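Local coordinates for protein ADP-ribosylation factor guanine nucleotide-exchange factor SEC7 (Saccharomyces cerevisiae, PDB 4OIY) that acts as a guanine nucleotide-exchange factor through this Sec7 domain, activating the small GTPase ARF1 at the trans-Golgi network to drive vesicle budding and Golgi traffic, at residues A[46-51]-A[75-80]; A[94-99]-A[110-115]; A[130-135]-A[167-172]; A[87-92]-A[180-185]; A[14-19]-A[52-57]. All coordinates share one frame; numbering follows the deposited sequence.

In the fold
The Sec7 domain is an elongated, all-helical fold, and its contacts follow one another along it. From the N terminus, contact 5 brings helix 11-21 onto segment 52-57, the end of a loop and the start of helix 56-64. Contact 1, joining helix 41-50 to helix 68-79, opens at 46-51, before contact 5 closes, and ends at 75-80, so the two cross and share packing around L48 and L54. Contact 4 then opens at 87-92 and closes only at 180-185. Nested inside it are contact 2, joining helices 88-96 and 105-122 near the chain centre, and contact 3, tying helix 130-148 to the loop 167-172. A salt bridge from D79 to K114 joins contacts 1 and 2.

Contact 1: residues A[46-51]-A[75-80]; sequences KWLLET and HAFVDE
L49 leans on the ring of F77, and this pair carries the tight part of the meeting between helix 41-50 and segment 75-80. The branch carbon CG of L49 and its methyl CD2 share one target, F77 CE1, with CD2 to CE1 at 3.5 Å, in an approach oblique to the ring. L48 comes from another direction: its CB stands at the ring edge, close to the ring plane, 4.1 Å from F77 CE1. F77 reaches these leucines because its CG is turned anti to the backbone N (chi1 -180°), and A45 and S98 give the ring further neighbours. The second methyl of L49 serves E80: L49 CD1 lies 3.4 Å from E80 CB, so one leucine spans two residues of segment 75-80.

Toward solvent the packing gives way to charge. K46 runs out extended and bends only at its last torsion (chi4 -77°), which carries K46 NZ into a salt bridge with E80 OE1, 3.0 Å away, on the syn side and 30° out of the carboxylate plane. A water donates to the same OE1 at 2.9 Å and to E50 OE1 at 2.7 Å, linking two carboxylates of like charge. E80 OE1 is thus held by two donors, and the ammonium group would be expected to steady the negative charge gathered at this outer margin.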
# COMPACT_ATOMS: atom_id res chain seq x y z
N LYS A 46 3.27 13.54 0.97
CA LYS A 46 2.57 14.03 2.16
C LYS A 46 1.17 14.52 1.82
O LYS A 46 0.21 14.23 2.54
CB LYS A 46 3.39 15.13 2.84
CG LYS A 46 4.59 14.61 3.60
CD LYS A 46 5.35 15.75 4.26
CE LYS A 46 6.57 15.26 5.04
NZ LYS A 46 6.18 14.65 6.34
N TRP A 47 1.04 15.24 0.71
CA TRP A 47 -0.27 15.73 0.26
C TRP A 47 -1.23 14.57 -0.05
O TRP A 47 -2.41 14.61 0.33
CB TRP A 47 -0.13 16.67 -0.95
CG TRP A 47 -1.44 17.32 -1.34
CD1 TRP A 47 -2.00 18.44 -0.80
CD2 TRP A 47 -2.34 16.87 -2.36
NE1 TRP A 47 -3.19 18.72 -1.42
CE2 TRP A 47 -3.43 17.77 -2.37
CE3 TRP A 47 -2.33 15.80 -3.26
CZ2 TRP A 47 -4.50 17.63 -3.26
CZ3 TRP A 47 -3.40 15.67 -4.14
CH2 TRP A 47 -4.46 16.57 -4.13
N LEU A 48 -0.74 13.53 -0.71
CA LEU A 48 -1.56 12.34 -0.97
C LEU A 48 -2.12 11.74 0.32
O LEU A 48 -3.30 11.39 0.38
CB LEU A 48 -0.76 11.28 -1.75
CG LEU A 48 -0.31 11.67 -3.17
CD1 LEU A 48 0.55 10.59 -3.80
CD2 LEU A 48 -1.50 12.00 -4.06
N LEU A 49 -1.29 11.66 1.35
CA LEU A 49 -1.69 11.02 2.61
C LEU A 49 -2.53 11.91 3.53
O LEU A 49 -3.33 11.40 4.32
CB LEU A 49 -0.45 10.53 3.37
CG LEU A 49 0.18 9.28 2.75
CD1 LEU A 49 1.60 9.07 3.26
CD2 LEU A 49 -0.67 8.05 3.02
N GLU A 50 -2.35 13.22 3.42
CA GLU A 50 -3.03 14.17 4.31
C GLU A 50 -4.42 14.57 3.79
O GLU A 50 -5.29 14.97 4.56
CB GLU A 50 -2.16 15.42 4.50
CG GLU A 50 -1.14 15.37 5.63
CD GLU A 50 -0.29 14.10 5.67
OE1 GLU A 50 0.91 14.18 5.32
OE2 GLU A 50 -0.80 13.04 6.09
N THR A 51 -4.62 14.45 2.48
CA THR A 51 -5.80 15.03 1.83
C THR A 51 -6.94 14.04 1.70
O THR A 51 -6.78 12.99 1.08
CB THR A 51 -5.43 15.56 0.43
OG1 THR A 51 -4.33 16.47 0.52
CG2 THR A 51 -6.62 16.26 -0.23
N HIS A 75 8.12 5.89 -3.38
CA HIS A 75 9.05 5.58 -2.30
C HIS A 75 8.86 6.53 -1.11
O HIS A 75 8.85 6.09 0.05
CB HIS A 75 10.48 5.58 -2.81
CG HIS A 75 10.79 4.41 -3.71
ND1 HIS A 75 11.93 4.34 -4.48
CD2 HIS A 75 10.09 3.28 -3.96
CE1 HIS A 75 11.93 3.21 -5.15
NE2 HIS A 75 10.83 2.54 -4.85
N ALA A 76 8.68 7.81 -1.41
CA ALA A 76 8.40 8.80 -0.37
C ALA A 76 7.08 8.50 0.35
O ALA A 76 6.97 8.69 1.54
CB ALA A 76 8.36 10.20 -0.95
N PHE A 77 6.09 8.05 -0.40
CA PHE A 77 4.78 7.71 0.16
C PHE A 77 4.94 6.61 1.21
O PHE A 77 4.46 6.74 2.33
CB PHE A 77 3.87 7.30 -1.01
CG PHE A 77 2.47 6.92 -0.63
CD1 PHE A 77 1.47 7.88 -0.58
CD2 PHE A 77 2.13 5.59 -0.43
CE1 PHE A 77 0.16 7.53 -0.29
CE2 PHE A 77 0.83 5.23 -0.12
CZ PHE A 77 -0.16 6.20 -0.07
N VAL A 78 5.64 5.53 0.84
CA VAL A 78 5.89 4.43 1.78
C VAL A 78 6.71 4.93 2.97
O VAL A 78 6.46 4.53 4.10
CB VAL A 78 6.60 3.23 1.11
CG1 VAL A 78 6.75 2.08 2.11
CG2 VAL A 78 5.81 2.75 -0.10
N ASP A 79 7.66 5.83 2.72
CA ASP A 79 8.51 6.37 3.80
C ASP A 79 7.74 7.15 4.86
O ASP A 79 8.25 7.32 5.97
CB ASP A 79 9.61 7.29 3.24
CG ASP A 79 10.76 6.53 2.63
OD1 ASP A 79 10.87 5.30 2.79
OD2 ASP A 79 11.60 7.21 1.98
N GLU A 80 6.55 7.64 4.53
CA GLU A 80 5.71 8.37 5.49
C GLU A 80 5.02 7.47 6.51
O GLU A 80 4.55 7.95 7.54
CB GLU A 80 4.67 9.21 4.75
CG GLU A 80 5.28 10.35 3.97
CD GLU A 80 5.94 11.37 4.88
OE1 GLU A 80 5.27 11.85 5.81
OE2 GLU A 80 7.13 11.67 4.66
O HOH W 1 2.33 11.92 5.76

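Contact 2: residues A[94-99]-A[110-115]; sequences SFLQSF and RFMLKF
The rings of F99 and F111 lie nearly parallel, at 19°, but displaced so that only their margins overlap: F99 CE2 sits over one face of F111, 3.4 Å above its plane and displaced toward the rim. F95 CZ meets F111 at its edge, 4.2 Å from F111 CD1. F99 also serves F95 within its own segment, its CE1 standing 3.5 Å above the centre of one F95 face, while F95 CE2 lies in the F99 plane. M112 SD occupies the F95 edge near CE2, and touches L96 CD2 as well. A second offset pair, F95 with F115, has centroids 5.4 Å apart and planes at 22°; its nearest atoms are F95 CD2 and F115 CD1 at 3.7 Å.

These rings join helix 88-96 to helix 105-122 near the centre of the Sec7 domain. F99 lies in the connecting loop, which in this family carries the glutamic finger used in nucleotide exchange. F81 and F83 add edge-to-face partners to F95 and F115 respectively, and the F115 side chain is about 11 Å from that of D121, a magnesium-binding residue.

F99 enters between its own backbone N and carbonyl carbon (chi1 69°), a crowded position that directs the ring back toward F95 and F111. Just before it the helix end is tied off at F95 O, which accepts S98 OG at 2.6 Å, in the carbonyl plane, and S98 N at 3.1 Å.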
# COMPACT_ATOMS: atom_id res chain seq x y z
N SER A 94 -2.64 -1.17 7.10
CA SER A 94 -2.48 0.27 7.05
C SER A 94 -2.07 0.74 5.65
O SER A 94 -2.64 1.68 5.11
CB SER A 94 -1.43 0.72 8.08
OG SER A 94 -1.13 2.09 7.93
N PHE A 95 -1.11 0.03 5.07
CA PHE A 95 -0.58 0.38 3.76
C PHE A 95 -1.61 0.18 2.64
O PHE A 95 -1.89 1.11 1.88
CB PHE A 95 0.67 -0.47 3.51
CG PHE A 95 1.40 -0.13 2.24
CD1 PHE A 95 1.84 1.16 1.99
CD2 PHE A 95 1.68 -1.12 1.31
CE1 PHE A 95 2.52 1.46 0.82
CE2 PHE A 95 2.36 -0.83 0.14
CZ PHE A 95 2.79 0.46 -0.10
N LEU A 96 -2.16 -1.02 2.53
CA LEU A 96 -3.02 -1.35 1.38
C LEU A 96 -4.39 -0.70 1.43
O LEU A 96 -5.06 -0.64 0.41
CB LEU A 96 -3.17 -2.86 1.23
CG LEU A 96 -1.90 -3.64 0.89
CD1 LEU A 96 -2.22 -5.13 0.79
CD2 LEU A 96 -1.26 -3.15 -0.40
N GLN A 97 -4.81 -0.21 2.59
CA GLN A 97 -6.09 0.49 2.69
C GLN A 97 -5.94 1.99 2.35
O GLN A 97 -6.92 2.74 2.39
CB GLN A 97 -6.68 0.30 4.10
CG GLN A 97 -7.16 -1.12 4.34
CD GLN A 97 -7.81 -1.33 5.70
OE1 GLN A 97 -7.67 -0.51 6.61
NE2 GLN A 97 -8.54 -2.44 5.84
N SER A 98 -4.72 2.41 1.99
CA SER A 98 -4.45 3.82 1.64
C SER A 98 -4.42 4.12 0.13
O SER A 98 -4.35 5.29 -0.26
CB SER A 98 -3.14 4.29 2.27
OG SER A 98 -2.00 3.74 1.62
N PHE A 99 -4.44 3.09 -0.71
CA PHE A 99 -4.46 3.23 -2.16
C PHE A 99 -4.89 1.89 -2.77
O PHE A 99 -4.88 0.87 -2.09
CB PHE A 99 -3.08 3.62 -2.69
CG PHE A 99 -2.06 2.52 -2.57
CD1 PHE A 99 -1.44 2.26 -1.36
CD2 PHE A 99 -1.75 1.73 -3.66
CE1 PHE A 99 -0.52 1.23 -1.25
CE2 PHE A 99 -0.83 0.70 -3.55
CZ PHE A 99 -0.21 0.45 -2.35
N ARG A 110 6.97 -3.41 -7.25
CA ARG A 110 7.62 -2.18 -6.78
C ARG A 110 7.06 -1.73 -5.42
O ARG A 110 7.82 -1.43 -4.49
CB ARG A 110 7.49 -1.05 -7.81
CG ARG A 110 8.27 -1.27 -9.10
CD ARG A 110 8.54 0.05 -9.81
NE ARG A 110 7.37 0.64 -10.46
CZ ARG A 110 6.93 0.30 -11.67
NH1 ARG A 110 5.86 0.89 -12.17
NH2 ARG A 110 7.54 -0.65 -12.37
N PHE A 111 5.73 -1.69 -5.31
CA PHE A 111 5.08 -1.34 -4.04
C PHE A 111 5.48 -2.30 -2.93
O PHE A 111 5.83 -1.87 -1.82
CB PHE A 111 3.55 -1.39 -4.17
CG PHE A 111 2.96 -0.23 -4.92
CD1 PHE A 111 2.65 0.95 -4.27
CD2 PHE A 111 2.67 -0.35 -6.27
CE1 PHE A 111 2.08 2.00 -4.95
CE2 PHE A 111 2.09 0.70 -6.96
CZ PHE A 111 1.80 1.88 -6.30
N MET A 112 5.41 -3.60 -3.21
CA MET A 112 5.56 -4.59 -2.16
C MET A 112 7.00 -4.72 -1.72
O MET A 112 7.27 -4.99 -0.55
CB MET A 112 4.94 -5.93 -2.58
CG MET A 112 3.46 -5.80 -2.95
SD MET A 112 2.46 -4.79 -1.82
CE MET A 112 2.71 -5.78 -0.37
N LEU A 113 7.95 -4.50 -2.64
CA LEU A 113 9.36 -4.50 -2.25
C LEU A 113 9.69 -3.32 -1.36
O LEU A 113 10.39 -3.47 -0.35
CB LEU A 113 10.31 -4.55 -3.46
CG LEU A 113 11.80 -4.56 -3.10
CD1 LEU A 113 12.17 -5.75 -2.22
CD2 LEU A 113 12.62 -4.53 -4.38
N LYS A 114 9.17 -2.14 -1.69
CA LYS A 114 9.40 -0.96 -0.87
C LYS A 114 8.72 -1.10 0.49
O LYS A 114 9.30 -0.74 1.52
CB LYS A 114 8.91 0.31 -1.57
CG LYS A 114 9.15 1.58 -0.78
CD LYS A 114 10.62 1.90 -0.54
CE LYS A 114 10.74 3.19 0.26
NZ LYS A 114 12.12 3.50 0.70
N PHE A 115 7.49 -1.62 0.51
CA PHE A 115 6.82 -1.94 1.76
C PHE A 115 7.69 -2.85 2.63
O PHE A 115 7.90 -2.58 3.81
CB PHE A 115 5.47 -2.60 1.51
CG PHE A 115 4.87 -3.22 2.73
CD1 PHE A 115 4.20 -2.44 3.65
CD2 PHE A 115 5.02 -4.58 2.99
CE1 PHE A 115 3.68 -2.99 4.80
CE2 PHE A 115 4.51 -5.14 4.15
CZ PHE A 115 3.84 -4.33 5.05

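Contact 3: residues A[130-135]-A[167-172]; sequences ADTAYV and GIDNGR
A type I' beta turn, D169 to R172, follows directly on the residue that docks it: I168, which meets T132 and V135 on the first turns of helix 130-148. T132 OG1 donates to I168 O at 2.9 Å, with a C=O...donor angle of 142° and the donor tilted 21° from the carbonyl plane. The same hydroxyl accepts from a water at 2.6 Å, and that water also donates to D169 OD1 at 2.8 Å, so T132 holds the loop once directly and once through solvent.

Within the loop, which links helices 158-164 and 176-188 of the Sec7 domain, the turn is closed in both directions: D169 N to R172 O at 2.9 Å and R172 N to D169 O at 3.1 Å. I168 and D169 together face R172 as a classic beta bulge.

The apolar half lies alongside. V135 and I168 lie side by side, pointing opposite ways, with V135 CG2 resting 3.7 Å from I168 CG2. With CG1 of I168 set between its backbone N and carbonyl carbon (chi1 70°), I168 CD1 also reaches V135 CG2, at 3.9 Å.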
# COMPACT_ATOMS: atom_id res chain seq x y z
N ALA A 130 14.63 -8.65 3.98
CA ALA A 130 13.43 -8.05 3.39
C ALA A 130 12.70 -9.01 2.45
O ALA A 130 11.48 -8.94 2.33
CB ALA A 130 13.79 -6.77 2.65
N ASP A 131 13.42 -9.92 1.80
CA ASP A 131 12.81 -10.86 0.86
C ASP A 131 11.76 -11.72 1.57
O ASP A 131 10.75 -12.08 0.98
CB ASP A 131 13.88 -11.76 0.21
CG ASP A 131 13.42 -12.40 -1.09
OD1 ASP A 131 12.57 -11.82 -1.78
OD2 ASP A 131 13.94 -13.49 -1.43
N THR A 132 11.99 -12.02 2.84
CA THR A 132 11.02 -12.78 3.63
C THR A 132 9.73 -12.00 3.80
O THR A 132 8.65 -12.53 3.58
CB THR A 132 11.59 -13.12 5.01
OG1 THR A 132 12.82 -13.84 4.86
CG2 THR A 132 10.61 -13.94 5.82
N ALA A 133 9.84 -10.72 4.17
CA ALA A 133 8.66 -9.87 4.31
C ALA A 133 7.95 -9.66 2.97
O ALA A 133 6.73 -9.63 2.90
CB ALA A 133 9.03 -8.53 4.94
N TYR A 134 8.75 -9.53 1.91
CA TYR A 134 8.24 -9.37 0.55
C TYR A 134 7.35 -10.54 0.14
O TYR A 134 6.19 -10.36 -0.20
CB TYR A 134 9.42 -9.21 -0.42
CG TYR A 134 9.08 -9.16 -1.90
CD1 TYR A 134 8.50 -8.03 -2.47
CD2 TYR A 134 9.43 -10.20 -2.75
CE1 TYR A 134 8.24 -7.96 -3.83
CE2 TYR A 134 9.17 -10.14 -4.11
CZ TYR A 134 8.57 -9.02 -4.64
OH TYR A 134 8.32 -8.97 -6.00
N VAL A 135 7.89 -11.76 0.20
CA VAL A 135 7.10 -12.91 -0.23
C VAL A 135 5.92 -13.20 0.70
O VAL A 135 4.85 -13.61 0.25
CB VAL A 135 7.93 -14.20 -0.44
CG1 VAL A 135 9.01 -13.96 -1.49
CG2 VAL A 135 8.51 -14.71 0.87
N GLY A 167 9.97 -22.47 3.66
CA GLY A 167 11.32 -22.07 3.29
C GLY A 167 11.63 -20.59 3.18
O GLY A 167 12.75 -20.24 2.84
N ILE A 168 10.67 -19.72 3.48
CA ILE A 168 10.84 -18.30 3.17
C ILE A 168 11.76 -17.52 4.11
O ILE A 168 12.17 -16.42 3.78
CB ILE A 168 9.49 -17.54 3.00
CG1 ILE A 168 8.74 -17.39 4.34
CG2 ILE A 168 8.64 -18.22 1.94
CD1 ILE A 168 7.62 -16.37 4.28
N ASP A 169 12.09 -18.10 5.26
CA ASP A 169 12.98 -17.43 6.21
C ASP A 169 14.43 -17.83 5.95
O ASP A 169 14.99 -18.67 6.63
CB ASP A 169 12.59 -17.77 7.66
CG ASP A 169 13.42 -17.01 8.68
OD1 ASP A 169 13.92 -15.90 8.37
OD2 ASP A 169 13.57 -17.52 9.81
N ASN A 170 15.01 -17.22 4.92
CA ASN A 170 16.39 -17.50 4.52
C ASN A 170 16.62 -18.99 4.24
O ASN A 170 17.70 -19.54 4.53
CB ASN A 170 17.37 -16.95 5.58
CG ASN A 170 18.63 -16.35 4.97
OD1 ASN A 170 18.68 -16.01 3.79
ND2 ASN A 170 19.66 -16.21 5.80
N GLY A 171 15.61 -19.65 3.68
CA GLY A 171 15.74 -21.06 3.30
C GLY A 171 15.23 -22.02 4.35
O GLY A 171 15.37 -23.23 4.19
N ARG A 172 14.64 -21.48 5.42
CA ARG A 172 14.02 -22.29 6.46
C ARG A 172 12.56 -21.87 6.63
O ARG A 172 12.17 -20.77 6.26
CB ARG A 172 14.76 -22.10 7.79
CG ARG A 172 16.18 -22.65 7.82
CD ARG A 172 16.22 -24.15 8.05
NE ARG A 172 17.59 -24.68 8.05
CZ ARG A 172 18.31 -24.94 6.96
NH1 ARG A 172 17.81 -24.72 5.75
NH2 ARG A 172 19.55 -25.42 7.08
O HOH W 2 14.46 -13.57 6.84

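Contact 4: residues A[87-92]-A[180-185]; sequences SIVDAL and EGLFNE
The N-cap of helix 88-96 is S87, and the capping hydroxyl doubles as the link to E185 on helix 176-188. S87 OG accepts from D90 N at 3.0 Å, at a nearly straight 165°, which leaves its own hydrogen for E185 OE1, 2.7 Å away on the syn lone pair. The serine torsion (chi1 76°) places OG between the backbone N and carbonyl carbon, where it can meet both D90 N and E185 OE1.

Below this polar rim the two short helical segments run in roughly the same direction, 34° apart, with axes 10.0 Å from each other at closest approach. L182 fits against two neighbours there: its CD1 meets I88 CG2 at 3.6 Å, the side chains crossing at about a right angle, while its CD2 lies 3.9 Å from V89 CG2. I88 and V89 also touch L140, so helix 130-148 completes this apolar layer of the Sec7 domain. While V89 CG2 faces L182, V89 CB and CG1 lie against E185.

D90 brings a second carboxylate, its OD1 4.0 Å from E185 OE1. One water donates to both oxygens, at 2.7 Å to D90 OD1 and 2.9 Å to E185 OE1, and R93 makes a salt bridge with D90. The closeness of the two acids is therefore probably tolerated because water, arginine and the positive N-terminal end of helix 88-96 offset their charge.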
# COMPACT_ATOMS: atom_id res chain seq x y z
N SER A 87 2.59 -5.76 13.74
CA SER A 87 2.73 -7.03 13.03
C SER A 87 2.77 -6.73 11.53
O SER A 87 2.30 -5.67 11.08
CB SER A 87 1.58 -7.98 13.33
OG SER A 87 0.40 -7.60 12.64
N ILE A 88 3.32 -7.65 10.75
CA ILE A 88 3.34 -7.44 9.31
C ILE A 88 1.92 -7.31 8.75
O ILE A 88 1.70 -6.55 7.79
CB ILE A 88 4.17 -8.51 8.56
CG1 ILE A 88 4.35 -8.12 7.09
CG2 ILE A 88 3.52 -9.89 8.68
CD1 ILE A 88 5.30 -9.02 6.32
N VAL A 89 0.95 -7.99 9.36
CA VAL A 89 -0.45 -7.85 8.93
C VAL A 89 -1.00 -6.45 9.22
O VAL A 89 -1.66 -5.86 8.37
CB VAL A 89 -1.35 -8.94 9.56
CG1 VAL A 89 -2.83 -8.62 9.39
CG2 VAL A 89 -1.00 -10.29 8.96
N ASP A 90 -0.73 -5.91 10.40
CA ASP A 90 -1.21 -4.57 10.72
C ASP A 90 -0.55 -3.52 9.83
O ASP A 90 -1.21 -2.58 9.39
CB ASP A 90 -1.04 -4.28 12.21
CG ASP A 90 -2.16 -4.90 13.05
OD1 ASP A 90 -3.24 -5.21 12.49
OD2 ASP A 90 -1.96 -5.08 14.26
N ALA A 91 0.73 -3.71 9.53
CA ALA A 91 1.43 -2.83 8.61
C ALA A 91 0.84 -2.90 7.21
O ALA A 91 0.56 -1.88 6.60
CB ALA A 91 2.92 -3.15 8.58
N LEU A 92 0.63 -4.12 6.72
CA LEU A 92 0.01 -4.33 5.41
C LEU A 92 -1.40 -3.72 5.33
O LEU A 92 -1.78 -3.15 4.30
CB LEU A 92 -0.06 -5.82 5.10
CG LEU A 92 -0.25 -6.26 3.65
CD1 LEU A 92 0.91 -5.78 2.80
CD2 LEU A 92 -0.38 -7.77 3.61
N GLU A 180 0.54 -18.99 12.24
CA GLU A 180 -0.84 -19.15 12.72
C GLU A 180 -1.38 -17.83 13.26
O GLU A 180 -2.54 -17.49 13.02
CB GLU A 180 -0.94 -20.24 13.78
CG GLU A 180 -2.37 -20.51 14.23
CD GLU A 180 -2.51 -21.75 15.09
OE1 GLU A 180 -3.61 -21.94 15.65
OE2 GLU A 180 -1.54 -22.54 15.20
N GLY A 181 -0.55 -17.09 13.99
CA GLY A 181 -0.91 -15.77 14.48
C GLY A 181 -1.33 -14.83 13.37
O GLY A 181 -2.36 -14.20 13.44
N LEU A 182 -0.52 -14.77 12.32
CA LEU A 182 -0.84 -13.89 11.19
C LEU A 182 -2.11 -14.34 10.48
O LEU A 182 -2.93 -13.50 10.10
CB LEU A 182 0.32 -13.83 10.20
CG LEU A 182 1.67 -13.32 10.73
CD1 LEU A 182 2.69 -13.28 9.60
CD2 LEU A 182 1.51 -11.96 11.37
N PHE A 183 -2.26 -15.65 10.29
CA PHE A 183 -3.47 -16.21 9.70
C PHE A 183 -4.71 -15.72 10.44
O PHE A 183 -5.67 -15.22 9.83
CB PHE A 183 -3.41 -17.74 9.75
CG PHE A 183 -4.62 -18.41 9.18
CD1 PHE A 183 -5.74 -18.62 9.96
CD2 PHE A 183 -4.63 -18.87 7.87
CE1 PHE A 183 -6.87 -19.25 9.44
CE2 PHE A 183 -5.74 -19.51 7.35
CZ PHE A 183 -6.86 -19.69 8.13
N ASN A 184 -4.69 -15.82 11.76
CA ASN A 184 -5.83 -15.39 12.57
C ASN A 184 -6.08 -13.88 12.51
O ASN A 184 -7.23 -13.45 12.50
CB ASN A 184 -5.67 -15.87 14.02
CG ASN A 184 -5.80 -17.37 14.15
OD1 ASN A 184 -6.40 -18.03 13.30
ND2 ASN A 184 -5.25 -17.92 15.23
N GLU A 185 -5.01 -13.09 12.44
CA GLU A 185 -5.16 -11.65 12.27
C GLU A 185 -5.94 -11.33 10.99
O GLU A 185 -6.86 -10.51 11.01
CB GLU A 185 -3.80 -10.95 12.24
CG GLU A 185 -3.11 -10.94 13.60
CD GLU A 185 -1.90 -10.03 13.64
OE1 GLU A 185 -1.94 -8.94 13.04
OE2 GLU A 185 -0.89 -10.39 14.29
O HOH W 3 -4.50 -7.64 12.64

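Contact 5: residues A[14-19]-A[52-57]; sequences ECIAIF and EGLDMA
I16 spreads over the bend at 52-54, its CD1 and CG2 reaching different carbonyl oxygens. Its CD1 lies 3.4 Å from E52 O, its CG2 is equally near G53 O, and the same CG2 touches L54 CD2 at 3.8 Å. The side chains of I16 and L54 cross at about a right angle, and L54 CD2 also comes within 3.9 Å of I16 CG1, so the methyl sits against both branches. One turn further on, F19 approaches this methyl too: its CD1 is 4.0 Å from L54 CD2, oblique to the ring. F19 gets there by holding CG anti to its backbone N (chi1 178°), directing the ring toward the loop.

The loop joins helix 41-50 to helix 56-64, and helix 11-21 packs across it at the N-terminal end of the Sec7 domain. W47 and L48 press on L54 from helix 41-50, and V59 meets both L54 and F19. N20 adds polar ties, its OD1 accepting from D55 N and its ND2 giving a weak bond to G53 O.

G53, with phi at 96°, sits at the bend, and its carbonyl oxygen lies against I16 CG2. D55 then caps helix 56-64, its OD1 accepting from A58 N and, weakly, from A57 N at 3.0 Å.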
# COMPACT_ATOMS: atom_id res chain seq x y z
N GLU A 14 -11.96 21.67 -5.91
CA GLU A 14 -11.70 21.79 -7.34
C GLU A 14 -10.38 21.13 -7.73
O GLU A 14 -10.32 20.42 -8.73
CB GLU A 14 -11.73 23.26 -7.77
CG GLU A 14 -13.13 23.86 -7.77
CD GLU A 14 -13.16 25.36 -8.02
OE1 GLU A 14 -12.15 26.05 -7.75
OE2 GLU A 14 -14.21 25.87 -8.49
N CYS A 15 -9.34 21.35 -6.94
CA CYS A 15 -8.02 20.73 -7.18
C CYS A 15 -8.06 19.20 -7.04
O CYS A 15 -7.38 18.48 -7.77
CB CYS A 15 -6.97 21.28 -6.22
SG CYS A 15 -6.43 22.98 -6.53
N ILE A 16 -8.84 18.72 -6.08
CA ILE A 16 -9.01 17.28 -5.87
C ILE A 16 -9.72 16.67 -7.08
O ILE A 16 -9.36 15.57 -7.53
CB ILE A 16 -9.78 17.00 -4.55
CG1 ILE A 16 -8.87 17.31 -3.36
CG2 ILE A 16 -10.28 15.56 -4.49
CD1 ILE A 16 -9.56 17.33 -2.02
N ALA A 17 -10.70 17.38 -7.63
CA ALA A 17 -11.37 16.91 -8.84
C ALA A 17 -10.39 16.82 -10.01
O ALA A 17 -10.43 15.84 -10.78
CB ALA A 17 -12.54 17.82 -9.19
N ILE A 18 -9.52 17.81 -10.14
CA ILE A 18 -8.50 17.79 -11.20
C ILE A 18 -7.58 16.58 -10.98
O ILE A 18 -7.27 15.86 -11.92
CB ILE A 18 -7.67 19.09 -11.23
CG1 ILE A 18 -8.57 20.27 -11.62
CG2 ILE A 18 -6.52 18.98 -12.22
CD1 ILE A 18 -7.94 21.62 -11.36
N PHE A 19 -7.18 16.35 -9.73
CA PHE A 19 -6.30 15.21 -9.43
C PHE A 19 -6.96 13.89 -9.80
O PHE A 19 -6.33 13.02 -10.40
CB PHE A 19 -5.92 15.17 -7.94
CG PHE A 19 -5.06 13.99 -7.58
CD1 PHE A 19 -5.63 12.78 -7.21
CD2 PHE A 19 -3.69 14.08 -7.67
CE1 PHE A 19 -4.82 11.69 -6.91
CE2 PHE A 19 -2.88 13.00 -7.36
CZ PHE A 19 -3.45 11.80 -6.99
N GLU A 52 -8.11 14.38 2.25
CA GLU A 52 -9.29 13.53 2.15
C GLU A 52 -9.95 13.73 0.80
O GLU A 52 -9.89 14.81 0.24
CB GLU A 52 -10.29 13.86 3.26
CG GLU A 52 -9.78 13.46 4.64
CD GLU A 52 -10.76 13.74 5.76
OE1 GLU A 52 -10.39 13.45 6.92
OE2 GLU A 52 -11.88 14.24 5.51
N GLY A 53 -10.58 12.69 0.27
CA GLY A 53 -11.37 12.81 -0.94
C GLY A 53 -10.65 12.42 -2.22
O GLY A 53 -11.23 12.53 -3.30
N LEU A 54 -9.40 11.96 -2.11
CA LEU A 54 -8.69 11.48 -3.28
C LEU A 54 -9.19 10.08 -3.62
O LEU A 54 -9.45 9.27 -2.73
CB LEU A 54 -7.18 11.47 -3.06
CG LEU A 54 -6.52 12.79 -2.68
CD1 LEU A 54 -5.01 12.66 -2.64
CD2 LEU A 54 -6.92 13.92 -3.61
N ASP A 55 -9.35 9.82 -4.91
CA ASP A 55 -9.79 8.52 -5.38
C ASP A 55 -8.62 7.54 -5.20
O ASP A 55 -7.54 7.76 -5.72
CB ASP A 55 -10.23 8.60 -6.83
CG ASP A 55 -10.78 7.31 -7.34
OD1 ASP A 55 -9.97 6.44 -7.69
OD2 ASP A 55 -12.03 7.17 -7.39
N MET A 56 -8.85 6.46 -4.46
CA MET A 56 -7.76 5.53 -4.14
C MET A 56 -7.20 4.84 -5.36
O MET A 56 -6.02 4.50 -5.38
CB MET A 56 -8.22 4.51 -3.12
CG MET A 56 -8.45 5.14 -1.77
SD MET A 56 -8.25 3.94 -0.47
CE MET A 56 -9.73 3.00 -0.73
N ALA A 57 -8.03 4.64 -6.38
CA ALA A 57 -7.55 4.06 -7.62
C ALA A 57 -6.70 5.06 -8.41
O ALA A 57 -5.68 4.69 -8.98
CB ALA A 57 -8.70 3.55 -8.47